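Local coordinates for protein endonuclease V (Bacillus subtilis, PDB 3GA2) that probably repairs deaminated DNA, using magnesium to nick one strand of the duplex at the second phosphodiester bond 3' to a deoxyinosine and leaving the lesion in place, at residues D5-K8 against F9-K13; L18-Q21 against F22-N26; P32-P36 against D37-T41; F90-F93 against R94-L98; T130-A133 against F134-K138. The protein carries 1 engineered substitution. One frame throughout, in Å; residues are numbered along the deposited sequence.

Interaction 1. Residues D5-K8 against F9-K13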
# COMPACT_ATOMS: atom_id res chain seq x y z
N ASP A 5 2.14 17.70 5.92
CA ASP A 5 0.76 18.15 5.71
C ASP A 5 0.58 18.51 4.24
O ASP A 5 0.42 19.69 3.89
CB ASP A 5 0.46 19.36 6.59
CG ASP A 5 -1.03 19.60 6.76
OD1 ASP A 5 -1.76 19.59 5.75
OD2 ASP A 5 -1.46 19.81 7.91
N VAL A 6 0.59 17.50 3.38
CA VAL A 6 0.44 17.71 1.94
C VAL A 6 -0.82 18.50 1.59
O VAL A 6 -0.74 19.55 0.96
CB VAL A 6 0.40 16.36 1.19
CG1 VAL A 6 0.35 16.61 -0.31
CG2 VAL A 6 1.61 15.52 1.56
N HIS A 7 -1.98 17.97 1.98
CA HIS A 7 -3.23 18.64 1.69
C HIS A 7 -4.34 18.24 2.66
O HIS A 7 -4.20 17.29 3.43
CB HIS A 7 -3.70 18.33 0.26
CG HIS A 7 -3.99 16.89 0.02
ND1 HIS A 7 -3.06 16.01 -0.51
CD2 HIS A 7 -5.12 16.16 0.21
CE1 HIS A 7 -3.60 14.82 -0.64
NE2 HIS A 7 -4.85 14.88 -0.21
N LYS A 8 -5.44 18.98 2.60
CA LYS A 8 -6.58 18.71 3.46
C LYS A 8 -7.53 17.75 2.76
O LYS A 8 -7.38 17.48 1.57
CB LYS A 8 -7.30 20.03 3.78
CG LYS A 8 -7.83 20.73 2.54
CD LYS A 8 -7.71 22.24 2.66
CE LYS A 8 -8.05 22.91 1.33
NZ LYS A 8 -7.70 24.36 1.33
N PHE A 9 -8.51 17.25 3.50
CA PHE A 9 -9.48 16.32 2.93
C PHE A 9 -10.87 16.94 2.87
O PHE A 9 -11.82 16.41 3.44
CB PHE A 9 -9.50 15.04 3.77
CG PHE A 9 -8.20 14.30 3.76
CD1 PHE A 9 -7.89 13.41 2.73
CD2 PHE A 9 -7.24 14.53 4.74
CE1 PHE A 9 -6.65 12.77 2.68
CE2 PHE A 9 -6.01 13.90 4.70
CZ PHE A 9 -5.71 13.02 3.67
N ASP A 10 -10.98 18.07 2.18
CA ASP A 10 -12.26 18.77 2.05
C ASP A 10 -12.86 18.67 0.65
O ASP A 10 -13.81 19.38 0.32
CB ASP A 10 -12.11 20.25 2.41
CG ASP A 10 -11.57 20.46 3.80
OD1 ASP A 10 -12.17 19.94 4.77
OD2 ASP A 10 -10.55 21.16 3.94
N MSE A 11 -12.29 17.79 -0.18
CA MSE A 11 -12.77 17.61 -1.55
C MSE A 11 -14.26 17.29 -1.59
O MSE A 11 -14.75 16.50 -0.78
CB MSE A 11 -12.00 16.49 -2.25
CG MSE A 11 -10.51 16.75 -2.49
SE MSE A 11 -9.40 16.75 -0.90
CE MSE A 11 -8.89 18.61 -0.91
N LYS A 12 -14.98 17.89 -2.54
CA LYS A 12 -16.42 17.64 -2.68
C LYS A 12 -16.71 16.85 -3.96
O LYS A 12 -16.88 15.64 -3.92
CB LYS A 12 -17.20 18.96 -2.71
CG LYS A 12 -16.45 20.16 -2.15
CD LYS A 12 -15.90 21.02 -3.28
CE LYS A 12 -15.07 22.17 -2.75
NZ LYS A 12 -14.55 23.02 -3.87
N LYS A 13 -16.78 17.55 -5.09
CA LYS A 13 -17.05 16.91 -6.37
C LYS A 13 -15.82 16.18 -6.89
O LYS A 13 -14.72 16.38 -6.40
CB LYS A 13 -17.51 17.96 -7.38
CG LYS A 13 -16.60 19.17 -7.49
CD LYS A 13 -17.15 20.19 -8.47
CE LYS A 13 -16.29 21.44 -8.51
NZ LYS A 13 -16.27 22.14 -7.19

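Interaction 2. Residues L18-Q21 against F22-N26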
# COMPACT_ATOMS: atom_id res chain seq x y z
N LEU A 18 -9.63 14.99 -8.61
CA LEU A 18 -8.76 14.92 -9.78
C LEU A 18 -7.66 15.96 -9.74
O LEU A 18 -6.53 15.71 -10.16
CB LEU A 18 -9.55 15.09 -11.08
CG LEU A 18 -10.09 13.84 -11.76
CD1 LEU A 18 -8.95 12.85 -11.99
CD2 LEU A 18 -11.16 13.21 -10.91
N GLN A 19 -7.99 17.14 -9.23
CA GLN A 19 -7.01 18.22 -9.15
C GLN A 19 -5.88 17.86 -8.20
O GLN A 19 -4.72 18.13 -8.47
CB GLN A 19 -7.69 19.52 -8.70
CG GLN A 19 -6.85 20.75 -8.98
CD GLN A 19 -6.74 21.05 -10.46
OE1 GLN A 19 -5.93 21.89 -10.88
NE2 GLN A 19 -7.55 20.37 -11.27
N VAL A 20 -6.24 17.25 -7.07
CA VAL A 20 -5.24 16.84 -6.09
C VAL A 20 -4.34 15.76 -6.69
O VAL A 20 -3.12 15.85 -6.59
CB VAL A 20 -5.90 16.29 -4.80
CG1 VAL A 20 -4.83 15.81 -3.82
CG2 VAL A 20 -6.75 17.37 -4.14
N GLN A 21 -4.94 14.76 -7.33
CA GLN A 21 -4.16 13.68 -7.93
C GLN A 21 -3.21 14.21 -8.99
O GLN A 21 -2.02 13.87 -9.00
CB GLN A 21 -5.07 12.63 -8.57
CG GLN A 21 -5.95 11.88 -7.60
CD GLN A 21 -6.65 10.70 -8.25
OE1 GLN A 21 -7.05 10.76 -9.42
NE2 GLN A 21 -6.81 9.63 -7.49
N PHE A 22 -3.73 15.03 -9.90
CA PHE A 22 -2.91 15.57 -10.98
C PHE A 22 -1.75 16.41 -10.47
O PHE A 22 -0.68 16.44 -11.07
CB PHE A 22 -3.79 16.38 -11.94
CG PHE A 22 -4.58 15.53 -12.90
CD1 PHE A 22 -3.93 14.61 -13.72
CD2 PHE A 22 -5.96 15.65 -12.99
CE1 PHE A 22 -4.65 13.83 -14.63
CE2 PHE A 22 -6.69 14.87 -13.89
CZ PHE A 22 -6.03 13.96 -14.71
N ASN A 23 -1.95 17.09 -9.35
CA ASN A 23 -0.89 17.90 -8.78
C ASN A 23 0.21 17.00 -8.23
O ASN A 23 1.38 17.14 -8.60
CB ASN A 23 -1.44 18.78 -7.65
CG ASN A 23 -2.21 19.98 -8.18
OD1 ASN A 23 -2.89 20.68 -7.42
ND2 ASN A 23 -2.09 20.24 -9.47
N LEU A 24 -0.16 16.08 -7.36
CA LEU A 24 0.81 15.17 -6.76
C LEU A 24 1.46 14.25 -7.79
O LEU A 24 2.64 13.92 -7.67
CB LEU A 24 0.13 14.33 -5.68
CG LEU A 24 -0.47 15.14 -4.52
CD1 LEU A 24 -1.17 14.19 -3.57
CD2 LEU A 24 0.63 15.92 -3.80
N LYS A 25 0.69 13.85 -8.80
CA LYS A 25 1.19 12.96 -9.84
C LYS A 25 2.42 13.53 -10.52
O LYS A 25 3.30 12.79 -10.94
CB LYS A 25 0.10 12.70 -10.88
CG LYS A 25 0.48 11.67 -11.92
CD LYS A 25 -0.70 11.25 -12.78
CE LYS A 25 -1.24 12.38 -13.62
NZ LYS A 25 -2.31 11.91 -14.53
N ASN A 26 2.50 14.85 -10.63
CA ASN A 26 3.64 15.47 -11.27
C ASN A 26 4.83 15.55 -10.31
O ASN A 26 5.90 16.03 -10.68
CB ASN A 26 3.27 16.86 -11.79
CG ASN A 26 2.24 16.81 -12.90
OD1 ASN A 26 2.44 16.12 -13.91
ND2 ASN A 26 1.14 17.53 -12.74

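Interaction 3. Residues P32-P36 against D37-T41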
# COMPACT_ATOMS: atom_id res chain seq x y z
N PRO A 32 14.98 6.86 -6.99
CA PRO A 32 15.74 6.30 -5.87
C PRO A 32 15.97 4.79 -5.92
O PRO A 32 15.06 4.00 -6.19
CB PRO A 32 14.90 6.72 -4.66
CG PRO A 32 14.35 8.05 -5.11
CD PRO A 32 13.89 7.73 -6.50
N THR A 33 17.22 4.39 -5.68
CA THR A 33 17.59 2.98 -5.67
C THR A 33 17.83 2.65 -4.20
O THR A 33 18.57 3.35 -3.52
CB THR A 33 18.88 2.72 -6.49
OG1 THR A 33 18.61 2.92 -7.88
CG2 THR A 33 19.36 1.29 -6.29
N ILE A 34 17.19 1.59 -3.71
CA ILE A 34 17.36 1.23 -2.32
C ILE A 34 17.53 -0.27 -2.15
O ILE A 34 16.62 -1.05 -2.42
CB ILE A 34 16.16 1.75 -1.48
CG1 ILE A 34 16.31 1.36 -0.01
CG2 ILE A 34 14.86 1.22 -2.04
CD1 ILE A 34 15.91 -0.06 0.31
N HIS A 35 18.73 -0.66 -1.72
CA HIS A 35 19.05 -2.07 -1.52
C HIS A 35 18.39 -2.60 -0.27
O HIS A 35 18.31 -1.92 0.76
CB HIS A 35 20.56 -2.27 -1.40
CG HIS A 35 21.31 -2.00 -2.67
ND1 HIS A 35 21.59 -0.72 -3.10
CD2 HIS A 35 21.82 -2.83 -3.60
CE1 HIS A 35 22.25 -0.78 -4.24
NE2 HIS A 35 22.40 -2.05 -4.57
N PRO A 36 17.92 -3.85 -0.33
CA PRO A 36 17.27 -4.52 0.79
C PRO A 36 18.12 -4.54 2.05
O PRO A 36 17.62 -4.29 3.15
CB PRO A 36 17.00 -5.91 0.24
CG PRO A 36 16.76 -5.65 -1.21
CD PRO A 36 17.86 -4.68 -1.54
N ASP A 37 19.41 -4.83 1.92
CA ASP A 37 20.24 -4.88 3.12
C ASP A 37 20.74 -3.53 3.62
O ASP A 37 21.52 -3.47 4.58
CB ASP A 37 21.42 -5.82 2.92
CG ASP A 37 21.95 -5.80 1.53
OD1 ASP A 37 22.07 -4.69 0.96
OD2 ASP A 37 22.26 -6.89 1.00
N SER A 38 20.31 -2.44 3.00
CA SER A 38 20.74 -1.13 3.44
C SER A 38 19.73 -0.50 4.41
O SER A 38 20.00 0.55 4.98
CB SER A 38 20.95 -0.19 2.25
OG SER A 38 19.71 0.31 1.79
N ILE A 39 18.58 -1.13 4.60
CA ILE A 39 17.56 -0.57 5.50
C ILE A 39 17.49 -1.22 6.88
O ILE A 39 17.84 -2.39 7.05
CB ILE A 39 16.16 -0.64 4.87
CG1 ILE A 39 15.93 -2.02 4.26
CG2 ILE A 39 16.01 0.48 3.84
CD1 ILE A 39 14.60 -2.17 3.54
N ASN A 40 17.04 -0.44 7.86
CA ASN A 40 16.92 -0.90 9.24
C ASN A 40 15.54 -1.49 9.55
O ASN A 40 15.43 -2.48 10.28
CB ASN A 40 17.19 0.25 10.22
CG ASN A 40 18.58 0.84 10.07
OD1 ASN A 40 19.58 0.13 10.19
ND2 ASN A 40 18.65 2.15 9.82
N THR A 41 14.50 -0.87 9.00
CA THR A 41 13.14 -1.33 9.24
C THR A 41 12.24 -1.19 8.01
O THR A 41 12.51 -0.41 7.10
CB THR A 41 12.49 -0.51 10.38
OG1 THR A 41 12.55 0.88 10.07
CG2 THR A 41 13.20 -0.76 11.70
O HOH W 1 20.42 1.41 -0.59

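Interaction 4. Residues F90-F93 against R94-L98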
# COMPACT_ATOMS: atom_id res chain seq x y z
N PHE A 90 -12.04 7.11 -5.81
CA PHE A 90 -11.02 7.75 -4.99
C PHE A 90 -10.92 7.14 -3.60
O PHE A 90 -10.96 7.85 -2.60
CB PHE A 90 -11.30 9.24 -4.88
CG PHE A 90 -11.56 9.91 -6.19
CD1 PHE A 90 -12.87 10.05 -6.65
CD2 PHE A 90 -10.52 10.37 -6.98
CE1 PHE A 90 -13.13 10.64 -7.88
CE2 PHE A 90 -10.76 10.96 -8.21
CZ PHE A 90 -12.07 11.10 -8.66
N LEU A 91 -10.76 5.82 -3.54
CA LEU A 91 -10.65 5.12 -2.28
C LEU A 91 -9.53 5.68 -1.40
O LEU A 91 -9.71 5.89 -0.21
CB LEU A 91 -10.39 3.64 -2.53
CG LEU A 91 -10.25 2.76 -1.29
CD1 LEU A 91 -11.55 2.82 -0.47
CD2 LEU A 91 -9.94 1.33 -1.70
N ALA A 92 -8.37 5.92 -2.01
CA ALA A 92 -7.22 6.44 -1.28
C ALA A 92 -7.54 7.66 -0.42
O ALA A 92 -7.02 7.79 0.69
CB ALA A 92 -6.10 6.78 -2.25
N PHE A 93 -8.39 8.55 -0.93
CA PHE A 93 -8.74 9.74 -0.17
C PHE A 93 -9.48 9.43 1.12
O PHE A 93 -9.28 10.10 2.14
CB PHE A 93 -9.58 10.71 -1.02
CG PHE A 93 -8.81 11.39 -2.11
CD1 PHE A 93 -8.52 10.72 -3.30
CD2 PHE A 93 -8.35 12.69 -1.96
CE1 PHE A 93 -7.80 11.34 -4.32
CE2 PHE A 93 -7.63 13.32 -2.96
CZ PHE A 93 -7.35 12.65 -4.15
N ARG A 94 -10.34 8.41 1.11
CA ARG A 94 -11.06 8.07 2.32
C ARG A 94 -10.29 7.10 3.22
O ARG A 94 -10.82 6.63 4.22
CB ARG A 94 -12.45 7.52 2.01
CG ARG A 94 -12.50 6.37 1.03
CD ARG A 94 -13.93 5.84 0.93
NE ARG A 94 -14.11 4.90 -0.17
CZ ARG A 94 -14.16 5.26 -1.45
NH1 ARG A 94 -14.04 6.54 -1.80
NH2 ARG A 94 -14.33 4.34 -2.39
N GLU A 95 -9.05 6.81 2.86
CA GLU A 95 -8.22 5.91 3.65
C GLU A 95 -7.08 6.67 4.31
O GLU A 95 -6.71 6.38 5.43
CB GLU A 95 -7.64 4.80 2.78
CG GLU A 95 -8.67 3.92 2.10
CD GLU A 95 -8.03 2.79 1.32
OE1 GLU A 95 -7.19 3.08 0.45
OE2 GLU A 95 -8.37 1.62 1.59
N LEU A 96 -6.55 7.65 3.58
CA LEU A 96 -5.44 8.45 4.06
C LEU A 96 -5.59 8.98 5.48
O LEU A 96 -4.66 8.88 6.29
CB LEU A 96 -5.16 9.59 3.09
CG LEU A 96 -4.04 9.34 2.08
CD1 LEU A 96 -4.16 7.93 1.51
CD2 LEU A 96 -4.10 10.38 0.96
N PRO A 97 -6.75 9.56 5.82
CA PRO A 97 -6.93 10.08 7.18
C PRO A 97 -6.58 9.04 8.26
O PRO A 97 -5.86 9.35 9.21
CB PRO A 97 -8.40 10.49 7.20
CG PRO A 97 -8.60 10.98 5.78
CD PRO A 97 -7.92 9.88 4.98
N LEU A 98 -7.08 7.82 8.11
CA LEU A 98 -6.78 6.77 9.07
C LEU A 98 -5.31 6.35 8.98
O LEU A 98 -4.69 6.02 9.99
CB LEU A 98 -7.67 5.55 8.85
CG LEU A 98 -9.12 5.71 9.34
CD1 LEU A 98 -9.95 4.52 8.92
CD2 LEU A 98 -9.11 5.87 10.85

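Interaction 5. Residues T130-A133 against F134-K138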
# COMPACT_ATOMS: atom_id res chain seq x y z
N THR A 130 1.22 5.18 -3.54
CA THR A 130 1.90 6.35 -4.07
C THR A 130 1.44 7.61 -3.35
O THR A 130 2.26 8.42 -2.88
CB THR A 130 1.64 6.50 -5.59
OG1 THR A 130 2.18 5.36 -6.28
CG2 THR A 130 2.29 7.77 -6.14
N HIS A 131 0.13 7.77 -3.25
CA HIS A 131 -0.48 8.92 -2.60
C HIS A 131 -0.01 9.08 -1.14
O HIS A 131 0.38 10.17 -0.72
CB HIS A 131 -2.01 8.79 -2.66
CG HIS A 131 -2.74 10.09 -2.44
ND1 HIS A 131 -4.08 10.24 -2.74
CD2 HIS A 131 -2.32 11.28 -1.96
CE1 HIS A 131 -4.45 11.47 -2.44
NE2 HIS A 131 -3.40 12.12 -1.97
N ALA A 132 -0.04 7.99 -0.37
CA ALA A 132 0.39 8.04 1.02
C ALA A 132 1.85 8.46 1.16
O ALA A 132 2.23 9.08 2.16
CB ALA A 132 0.18 6.68 1.68
N ALA A 133 2.67 8.13 0.17
CA ALA A 133 4.09 8.47 0.22
C ALA A 133 4.34 9.95 0.47
O ALA A 133 5.23 10.30 1.25
CB ALA A 133 4.77 8.04 -1.06
N PHE A 134 3.57 10.81 -0.17
CA PHE A 134 3.77 12.24 0.03
C PHE A 134 3.60 12.63 1.49
O PHE A 134 4.38 13.42 2.02
CB PHE A 134 2.81 13.05 -0.85
CG PHE A 134 3.00 12.82 -2.31
CD1 PHE A 134 2.19 11.93 -3.00
CD2 PHE A 134 4.01 13.49 -3.00
CE1 PHE A 134 2.38 11.70 -4.37
CE2 PHE A 134 4.21 13.26 -4.36
CZ PHE A 134 3.39 12.37 -5.05
N PHE A 135 2.59 12.08 2.16
CA PHE A 135 2.37 12.40 3.56
C PHE A 135 3.46 11.82 4.46
O PHE A 135 3.96 12.49 5.37
CB PHE A 135 1.02 11.88 4.04
CG PHE A 135 -0.15 12.65 3.52
CD1 PHE A 135 -0.69 12.37 2.27
CD2 PHE A 135 -0.76 13.62 4.31
CE1 PHE A 135 -1.82 13.04 1.81
CE2 PHE A 135 -1.89 14.31 3.86
CZ PHE A 135 -2.42 14.01 2.61
N LEU A 136 3.84 10.57 4.19
CA LEU A 136 4.85 9.88 4.98
C LEU A 136 6.28 10.36 4.73
O LEU A 136 7.14 10.24 5.60
CB LEU A 136 4.78 8.37 4.73
CG LEU A 136 3.45 7.65 4.95
CD1 LEU A 136 3.59 6.18 4.55
CD2 LEU A 136 3.04 7.76 6.42
N GLY A 137 6.52 10.92 3.55
CA GLY A 137 7.87 11.38 3.23
C GLY A 137 8.86 10.22 3.21
O GLY A 137 10.06 10.40 3.41
N LYS A 138 8.35 9.02 2.97
CA LYS A 138 9.20 7.84 2.92
C LYS A 138 8.92 7.02 1.68
O LYS A 138 7.89 7.15 1.04
CB LYS A 138 8.96 6.97 4.16
CG LYS A 138 9.39 7.61 5.49
CD LYS A 138 10.90 7.78 5.58
CE LYS A 138 11.34 8.11 7.01
NZ LYS A 138 12.82 8.13 7.17

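Interaction 1. Residues D5-K8 against F9-K13
His7 and Phe9 carry the packed side of an irregular N-terminal arm, without regular helix or strand, that leads into helix 14-25. Their rings meet obliquely, with centroids 5.3 Å apart and planes at 56°; His7 CD2 lies over one face of the Phe9 ring, and His7 NE2 comes to 4.0 Å from Phe9 CE1. The CG of His7 stands between its own backbone N and carbonyl carbon (chi1 63°), which turns the imidazole inward, where His131 and Phe135 also meet it. Beyond His7, Phe9 reaches Leu96 and Pro97 of helix 96-105. With an alanine here, the His7 ring would probably lose its neighbour within the arm, and a gap is likely to open beside Leu96 and Pro97. The selenomethionine Met11 bends back through its chain to the same strip: its SE is 4.5 Å from His7 CD2, and the residue also rests on Phe17 of helix 14-25. The other side, facing solvent, is looser. Lys8 and Asp10 cross there at about a right angle, and it is the aliphatic part of the lysine that meets the carboxylate, Lys8 CG lying 3.1 Å from Asp10 OD2. The opposite charges stay apart, Lys8 NZ being 5.0 Å from Asp10 OD2. Between the two sides, the terminal methyl of Met11 sits against the backbone, with CE 3.1 Å from Lys8 O.

Interaction 2. Residues L18-Q21 against F22-N26
The backbone runs as regular alpha-helix, with Leu24 N bonding to Val20 O at 3.1 Å, and Lys25 N to Gln21 O at 2.7 Å. Asn23 N bonds to Gln19 O at 3.1 Å. On this frame, side chains four residues apart pair along the ridges. Leu18 and Phe22 lie side by side and point the same way, the CD1 methyl of Leu18 touching the ring at Phe22 CE2 (3.6 Å). On another side of the helix, Val20 and Leu24 repeat the pattern more loosely: CG1 of Val20, set anti to the backbone N (chi1 177°), approaches Leu24 CD1 at 4.0 Å. Asn23 folds its amide back over the preceding turn, where it packs against the Gln19 carbonyl, its CG 3.1 Å from Gln19 O; Asn23 OD1 and Gln19 O are both acceptors. The stem of Lys25 lies against the carbonyl of Gln21, while its ammonium end leads away to a hydrogen bond with Asn124 OD1. The two ridges face different parts of the fold. Phe22 is largely exposed, touching Asn124, and Leu18 leans on Phe90 in the loop before helix 96-105. Val20 meets His7 of the N-terminal arm, and Leu24 is buried against Met126 and against His131 and Phe134, so this face of helix 14-25 packs on helix 128-136.

Interaction 3. Residues P32-P36 against D37-T41
Ser38 folds back onto His35 in a type I beta turn, His35-Pro36-Asp37-Ser38, with Pro36 at the second position; the turn lies in the connection between helix 14-25 and strand 41-52. Two bonds from the serine grip one carbonyl oxygen. Ser38 N reaches His35 O at 3.0 Å from well above the carbonyl plane, whereas Ser38 OG, at 2.8 Å, approaches the same oxygen much closer to that plane. The hydroxyl gets there because OG stands between its own backbone N and carbonyl carbon (chi1 79°). The Asp37 side chain also bends toward the start of the turn, where OD1 meets the CB of His35.

Turned to another side of the loop, Ile34 and Ile39 close the base of the turn. Their side chains cross at about a right angle, and the end methyl of Ile34, CD1, meets the branch methyl of Ile39, CG2, at 3.6 Å. The other branch of Ile39 lies against the backbone, CG1 being 3.0 Å from Pro36 O. Ile34 continues onto Ile204 of helix 198-207, and Ile39 onto Ala67 and Val112, so the pair fastens the surface turn to the body of the domain. Were an alanine to stand in place of Ile39, the end of Ile34 would probably lose its partner and be left freer to turn. On the polar side a water completes a small ring: it accepts from His35 N at 2.9 Å and donates to Ser38 OG at 2.7 Å.

Interaction 4. Residues F90-F93 against R94-L98
Leu91 sends its CG anti to the backbone N (chi1 -180°), between the side chains of Arg94 and Glu95, while Arg94 instead places CG between N and the carbonyl carbon (chi1 53°) and then runs extended to NE. This lays the guanidinium flat over the backbone of Leu91, whose CA sits 3.6 Å above its centre. Leu91 CD1 meets Arg94 NE at 3.3 Å, the two side chains crossing at about a right angle. On its other side, the branch point of Leu91, CG, lies 3.4 Å from Glu95 CD, and the Leu91 CD2 methyl is nearest Glu95 OE2. The backbone here turns into helix 96-105. Ala92 O accepts twice: from Leu96 N at 2.9 Å, nearly in line with the carbonyl, and from Glu95 N at 3.1 Å, from well above its plane. One residue on, Pro97 has no N-H to offer, and its ring carbon CD instead packs against Phe93 O at 3.2 Å. Phe90 and Phe93 turn to helix 14-25, where Phe90 stacks on Phe17 and Phe93 meets the same ring edge-to-face. Leu91 probably keeps the Arg94 guanidinium and Glu95 from meeting directly. Glu95 OE2 shares a hydrogen bond with Tyr49 OH, and its side chain lies about 7 Å from that of Asp46 and about 8 Å from that of Asp116, consistent with a place beside the predicted magnesium site.

Interaction 5. Residues T130-A133 against F134-K138
His131 and Phe135, one turn apart, belong to helix 128-136, the crossover helix of a beta-alpha-beta unit that links the parallel strands 113-116 and 140-144 in this RNase H-clan fold. Among the aromatic contacts, these two side chains lie side by side and point the same way, His131 CD2 and Phe135 CE1 being 4.2 Å apart. The carbonyl of His131 serves two rings: its oxygen lies at the edge of Phe134, 3.4 Å from CD1 of that ring, and also in the plane of Phe135, 3.9 Å from its CD1. Phe134 comes back over the preceding turn because its CG stands beside the backbone N, anti to the carbonyl carbon (chi1 -62°). Outside the helix, His131 meets Phe93 edge-to-face, and Phe135 reaches Leu96 and Ile100.

The apolar contact is lighter. Leu136 CD1 is 4.5 Å from Ala132 CB, and both residues face Phe115 of strand 113-116, joining helix to sheet. Polar ends look outward from the segment, Thr130 OG1 to Gly193 O and Lys138 NZ to a salt bridge with Glu109.

Backbone bonds finish the helix. Leu136 N bonds to Ala132 O at 3.0 Å, and Phe134 N to His131 O at 3.3 Å. At the C-terminal end Gly137 leaves helical torsions with a positive phi, its N still hydrogen-bonded to Ala133 O at 2.7 Å.

How the interactions relate
All five contacts are local and follow one another along the chain; none nests in or crosses another. Interaction 1 shapes the arm ahead of helix 14-25, whose later turns form interaction 2. Interaction 3 closes the turn before strand 41-52 and stands alone, about 8 Å at the nearest atoms from interaction 5 and farther from the rest. Interaction 4 opens helix 96-105, and interaction 5 ends helix 128-136. The other four touch in space: His7 CE1 is 3.6 Å from Val20 CG1, Phe9 CZ 3.5 Å from Leu96 CB, and Leu96 CD2 3.5 Å from His131 NE2. Together they pack the N-terminal arm and helices 14-25, 96-105 and 128-136 against one another.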